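Local coordinates for protein methylocystis parvus OBBP MbnE (Methylocystis parvus OBBP, PDB 5ICQ) that probably binds methanobactin, a copper-chelating peptide natural product, in the periplasm and hands it on for uptake, as a family 5 extracellular solute-binding protein, at residues F152-A157 with E211-A216; V202-A207 with K220-G225. One frame throughout, in Å; residues are numbered along the deposited sequence.

Both contacts involve the long loop between helix 193-198 and strand 227-233, and along the chain they interlock: 202-207 comes first, then 211-216, then 220-225, with helix 145-158 ahead of all three. Contact 1 packs 211-216 on that helix; contact 2 joins two parts of the loop to each other, with 12 residues between its two segments. Their centres lie about 13 Å from each other, and they touch where Leu-154 CD2 of contact 1 comes to 4.2 Å from Leu-203 CD1 of contact 2. Both sit on the same side of the chain's centre, their own centres about 24 and 27 Å from it.

Contact 1 of 2, residues F152-A157 with E211-A216; sequences FDLLKA and ERFSDA
Leu-154 and Leu-155, neighbours on helix 145-158, both reach the ring of Phe-213, which sits in a type I beta turn running from Arg-212 to Asp-215. This is a helix-on-loop contact of the solute-binding fold, apolar throughout, and no hydrogen bond crosses it. Phe-213 gives up the largest area. With its CG anti to the backbone N (chi1 -174°), the ring reaches out from the turn to the helix, and Leu-154 lies over one of its faces. Leu-154 CD2 makes a CH-pi contact there, 4.1 Å from the centroid of the Phe-213 ring and 27° off the normal, while Leu-154 CD1 stands 4.1 Å from Phe-213 CG. Both methyls of one isopropyl end therefore meet the ring. Leu-155 adds less: its side chain crosses the phenylalanine at about a right angle and brings one methyl to the far end of the ring.

All three residues are buried, and the packing continues beyond the two segments, with Leu-208 on Leu-154, Met-200 on Leu-155 and Asn-78 on Phe-213. The turn itself is closed by the backbone bond from Asp-215 N to Arg-212 O, and Asn-81 ND2 holds Phe-213 O by a further hydrogen bond. At the ring's outer end, Leu-155 CD2 stops 3.8 Å from Phe-213 CZ.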
loop_
_atom_site.group_PDB
_atom_site.type_symbol
_atom_site.label_atom_id
_atom_site.label_comp_id
_atom_site.label_asym_id
_atom_site.label_seq_id
_atom_site.Cartn_x
_atom_site.Cartn_y
_atom_site.Cartn_z
ATOM N N PHE A 152 -0.699 -17.348 16.937
ATOM C CA PHE A 152 -2.017 -17.284 16.314
ATOM C C PHE A 152 -3.081 -16.877 17.325
ATOM O O PHE A 152 -3.872 -15.963 17.072
ATOM C CB PHE A 152 -2.352 -18.640 15.692
ATOM C CG PHE A 152 -3.761 -18.740 15.174
ATOM C CD1 PHE A 152 -4.103 -18.179 13.952
ATOM C CD2 PHE A 152 -4.737 -19.407 15.902
ATOM C CE1 PHE A 152 -5.405 -18.273 13.467
ATOM C CE2 PHE A 152 -6.042 -19.504 15.420
ATOM C CZ PHE A 152 -6.369 -18.937 14.201
ATOM N N ASP A 153 -3.114 -17.547 18.481
ATOM C CA ASP A 153 -4.110 -17.221 19.504
ATOM C C ASP A 153 -3.965 -15.789 20.005
ATOM O O ASP A 153 -4.964 -15.084 20.195
ATOM C CB ASP A 153 -4.001 -18.187 20.677
ATOM C CG ASP A 153 -4.451 -19.582 20.323
ATOM O OD1 ASP A 153 -5.321 -19.717 19.435
ATOM O OD2 ASP A 153 -3.944 -20.538 20.949
ATOM N N LEU A 154 -2.727 -15.350 20.245
ATOM C CA LEU A 154 -2.492 -14.005 20.767
ATOM C C LEU A 154 -2.914 -12.946 19.759
ATOM O O LEU A 154 -3.567 -11.957 20.111
ATOM C CB LEU A 154 -1.013 -13.830 21.122
ATOM C CG LEU A 154 -0.546 -12.425 21.517
ATOM C CD1 LEU A 154 -1.243 -11.969 22.801
ATOM C CD2 LEU A 154 0.966 -12.401 21.685
ATOM N N LEU A 155 -2.536 -13.135 18.497
ATOM C CA LEU A 155 -2.823 -12.125 17.488
ATOM C C LEU A 155 -4.293 -12.125 17.103
ATOM O O LEU A 155 -4.846 -11.069 16.761
ATOM C CB LEU A 155 -1.937 -12.361 16.266
ATOM C CG LEU A 155 -0.464 -12.114 16.584
ATOM C CD1 LEU A 155 0.453 -12.682 15.492
ATOM C CD2 LEU A 155 -0.204 -10.628 16.794
ATOM N N LYS A 156 -4.937 -13.292 17.148
ATOM C CA LYS A 156 -6.377 -13.345 16.926
ATOM C C LYS A 156 -7.119 -12.519 17.968
ATOM O O LYS A 156 -8.113 -11.854 17.654
ATOM C CB LYS A 156 -6.865 -14.790 16.960
ATOM C CG LYS A 156 -8.368 -14.908 16.742
ATOM C CD LYS A 156 -8.781 -16.332 16.391
ATOM C CE LYS A 156 -8.893 -17.202 17.622
ATOM N NZ LYS A 156 -9.925 -18.268 17.421
ATOM N N ALA A 157 -6.638 -12.533 19.209
ATOM C CA ALA A 157 -7.294 -11.783 20.274
ATOM C C ALA A 157 -6.844 -10.327 20.333
ATOM O O ALA A 157 -7.656 -9.456 20.659
ATOM C CB ALA A 157 -7.041 -12.465 21.621
ATOM N N GLU A 211 0.324 -10.334 28.925
ATOM C CA GLU A 211 -0.395 -9.226 29.554
ATOM C C GLU A 211 0.203 -7.871 29.180
ATOM O O GLU A 211 -0.513 -6.862 29.179
ATOM C CB GLU A 211 -0.420 -9.412 31.074
ATOM C CG GLU A 211 -1.622 -10.212 31.577
ATOM C CD GLU A 211 -1.556 -11.677 31.216
ATOM O OE1 GLU A 211 -0.439 -12.238 31.227
ATOM O OE2 GLU A 211 -2.621 -12.264 30.914
ATOM N N ARG A 212 1.506 -7.824 28.867
ATOM C CA ARG A 212 2.166 -6.597 28.424
ATOM C C ARG A 212 1.943 -6.294 26.946
ATOM O O ARG A 212 2.309 -5.202 26.498
ATOM C CB ARG A 212 3.682 -6.672 28.658
ATOM C CG ARG A 212 4.192 -6.398 30.059
ATOM C CD ARG A 212 3.851 -4.992 30.578
ATOM N NE ARG A 212 4.529 -3.863 29.929
ATOM C CZ ARG A 212 5.839 -3.607 30.004
ATOM N NH1 ARG A 212 6.649 -4.417 30.677
ATOM N NH2 ARG A 212 6.348 -2.540 29.393
ATOM N N PHE A 213 1.350 -7.225 26.189
ATOM C CA PHE A 213 1.301 -7.095 24.732
ATOM C C PHE A 213 0.635 -5.795 24.292
ATOM O O PHE A 213 1.054 -5.176 23.307
ATOM C CB PHE A 213 0.571 -8.301 24.130
ATOM C CG PHE A 213 0.583 -8.332 22.624
ATOM C CD1 PHE A 213 1.695 -8.790 21.939
ATOM C CD2 PHE A 213 -0.526 -7.919 21.898
ATOM C CE1 PHE A 213 1.707 -8.828 20.547
ATOM C CE2 PHE A 213 -0.525 -7.959 20.514
ATOM C CZ PHE A 213 0.591 -8.412 19.839
ATOM N N SER A 214 -0.395 -5.355 25.011
ATOM C CA SER A 214 -1.126 -4.161 24.605
ATOM C C SER A 214 -0.474 -2.860 25.061
ATOM O O SER A 214 -0.981 -1.784 24.723
ATOM C CB SER A 214 -2.556 -4.226 25.143
ATOM O OG SER A 214 -2.536 -4.493 26.537
ATOM N N ASP A 215 0.615 -2.922 25.821
ATOM C CA ASP A 215 1.308 -1.732 26.295
ATOM C C ASP A 215 2.364 -1.310 25.275
ATOM O O ASP A 215 2.789 -2.096 24.421
ATOM C CB ASP A 215 1.957 -2.013 27.663
ATOM C CG ASP A 215 2.435 -0.746 28.391
ATOM O OD1 ASP A 215 1.965 0.371 28.078
ATOM O OD2 ASP A 215 3.288 -0.877 29.300
ATOM N N ALA A 216 2.770 -0.046 25.356
ATOM C CA ALA A 216 3.960 0.417 24.649
ATOM C C ALA A 216 5.188 -0.023 25.441
ATOM O O ALA A 216 5.334 0.333 26.615
ATOM C CB ALA A 216 3.930 1.936 24.484
#

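Contact 2 of 2, residues V202-A207 with K220-G225; sequences VLPKHA and KPLGSG
Leu-222 turns its CG anti to the backbone N (chi1 -176°), and this sends the isopropyl end across to 202-207. His-206 instead has CG between its backbone N and carbonyl carbon (chi1 74°), which folds the imidazole back over Ala-207 CB. The two side chains then meet at about a right angle, Leu-222 CD2 lying 3.6 Å from His-206 NE2 in an oblique approach. That one methyl gathers three residues, for Leu-222 CD2 also touches Ala-207 CB at 3.7 Å and Pro-204 CG at 3.8 Å. The proline ring meets the backbone of the leucine as well, with Pro-204 CD 3.5 Å from Leu-222 O. A backbone bond from Ala-207 N to Pro-204 O closes the short bend that puts proline, histidine and alanine round the methyl.

Two waters bridge the segments. One gives a hydrogen bond to Val-202 O at 2.8 Å and another to Ser-224 OG; the second water gives one to Ala-207 O and accepts one from Leu-222 N at 3.0 Å. This joins two pieces of loop within the solute-binding fold, neither of them helix or strand. Outside the pair, Ser-224 OG is bonded to Gln-97 OE1.

The chemistry is thus mixed. A leucine methyl supplies the apolar centre, and no direct hydrogen bond spans the segments; one water joins backbone to backbone and the other joins Val-202 O to the Ser-224 hydroxyl. His-206 NE2 is hydrogen-bonded to Asp-139 OD2, so what the imidazole offers Leu-222 is van der Waals contact.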
loop_
_atom_site.group_PDB
_atom_site.type_symbol
_atom_site.label_atom_id
_atom_site.label_comp_id
_atom_site.label_asym_id
_atom_site.label_seq_id
_atom_site.Cartn_x
_atom_site.Cartn_y
_atom_site.Cartn_z
ATOM N N VAL A 202 6.058 -15.205 13.947
ATOM C CA VAL A 202 6.149 -16.300 14.909
ATOM C C VAL A 202 6.871 -15.779 16.144
ATOM O O VAL A 202 8.059 -15.443 16.092
ATOM C CB VAL A 202 6.858 -17.526 14.322
ATOM C CG1 VAL A 202 6.955 -18.620 15.384
ATOM C CG2 VAL A 202 6.096 -18.045 13.090
ATOM N N LEU A 203 6.151 -15.709 17.258
ATOM C CA LEU A 203 6.587 -15.086 18.501
ATOM C C LEU A 203 6.903 -16.151 19.547
ATOM O O LEU A 203 6.294 -17.228 19.540
ATOM C CB LEU A 203 5.507 -14.146 19.044
ATOM C CG LEU A 203 5.022 -13.111 18.021
ATOM C CD1 LEU A 203 3.864 -12.316 18.579
ATOM C CD2 LEU A 203 6.155 -12.189 17.602
ATOM N N PRO A 204 7.829 -15.876 20.465
ATOM C CA PRO A 204 8.292 -16.906 21.411
ATOM C C PRO A 204 7.390 -17.038 22.639
ATOM O O PRO A 204 7.368 -16.172 23.513
ATOM C CB PRO A 204 9.699 -16.419 21.787
ATOM C CG PRO A 204 9.597 -14.910 21.688
ATOM C CD PRO A 204 8.633 -14.639 20.544
ATOM N N LYS A 205 6.685 -18.168 22.721
ATOM C CA LYS A 205 5.857 -18.422 23.901
ATOM C C LYS A 205 6.661 -18.306 25.193
ATOM O O LYS A 205 6.174 -17.753 26.185
ATOM C CB LYS A 205 5.209 -19.802 23.818
ATOM C CG LYS A 205 4.283 -20.058 25.014
ATOM C CD LYS A 205 3.495 -21.350 24.878
ATOM C CE LYS A 205 2.419 -21.441 25.954
ATOM N NZ LYS A 205 1.720 -22.757 25.883
ATOM N N HIS A 206 7.902 -18.808 25.201
ATOM C CA HIS A 206 8.702 -18.813 26.424
ATOM C C HIS A 206 9.206 -17.430 26.832
ATOM O O HIS A 206 9.761 -17.294 27.933
ATOM C CB HIS A 206 9.894 -19.759 26.255
ATOM C CG HIS A 206 10.971 -19.213 25.370
ATOM N ND1 HIS A 206 10.879 -19.214 23.993
ATOM C CD2 HIS A 206 12.166 -18.645 25.667
ATOM C CE1 HIS A 206 11.968 -18.664 23.480
ATOM N NE2 HIS A 206 12.769 -18.317 24.473
ATOM N N ALA A 207 9.035 -16.401 25.992
ATOM C CA ALA A 207 9.680 -15.124 26.265
ATOM C C ALA A 207 8.795 -13.902 26.032
ATOM O O ALA A 207 9.309 -12.777 26.067
ATOM C CB ALA A 207 10.948 -14.986 25.421
ATOM N N LYS A 220 13.810 -4.982 24.996
ATOM C CA LYS A 220 14.294 -5.561 23.752
ATOM C C LYS A 220 13.540 -6.853 23.457
ATOM O O LYS A 220 13.653 -7.818 24.224
ATOM C CB LYS A 220 15.790 -5.794 23.843
ATOM C CG LYS A 220 16.557 -4.508 24.140
ATOM C CD LYS A 220 18.032 -4.790 24.382
ATOM C CE LYS A 220 18.758 -3.545 24.844
ATOM N NZ LYS A 220 20.149 -3.877 25.242
ATOM N N PRO A 221 12.762 -6.914 22.384
ATOM C CA PRO A 221 11.945 -8.100 22.120
ATOM C C PRO A 221 12.757 -9.236 21.521
ATOM O O PRO A 221 13.732 -9.028 20.796
ATOM C CB PRO A 221 10.918 -7.584 21.110
ATOM C CG PRO A 221 11.716 -6.573 20.312
ATOM C CD PRO A 221 12.629 -5.902 21.320
ATOM N N LEU A 222 12.316 -10.456 21.815
ATOM C CA LEU A 222 12.962 -11.651 21.290
ATOM C C LEU A 222 12.319 -12.061 19.971
ATOM O O LEU A 222 11.096 -12.254 19.898
ATOM C CB LEU A 222 12.870 -12.803 22.294
ATOM C CG LEU A 222 13.634 -14.042 21.800
ATOM C CD1 LEU A 222 15.123 -13.786 21.895
ATOM C CD2 LEU A 222 13.258 -15.308 22.561
ATOM N N GLY A 223 13.143 -12.210 18.939
ATOM C CA GLY A 223 12.679 -12.768 17.684
ATOM C C GLY A 223 13.591 -13.871 17.186
ATOM O O GLY A 223 14.414 -14.389 17.948
ATOM N N SER A 224 13.440 -14.260 15.916
ATOM C CA SER A 224 14.258 -15.308 15.320
ATOM C C SER A 224 15.033 -14.826 14.102
ATOM O O SER A 224 15.655 -15.645 13.429
ATOM C CB SER A 224 13.396 -16.511 14.922
ATOM O OG SER A 224 12.423 -16.133 13.954
ATOM N N GLY A 225 15.018 -13.523 13.811
ATOM C CA GLY A 225 15.571 -13.013 12.576
ATOM C C GLY A 225 17.065 -12.747 12.645
ATOM O O GLY A 225 17.757 -13.016 13.648
HETATM O O HOH W 1 10.237 -14.397 14.696
HETATM O O HOH W 2 10.034 -10.851 23.650
#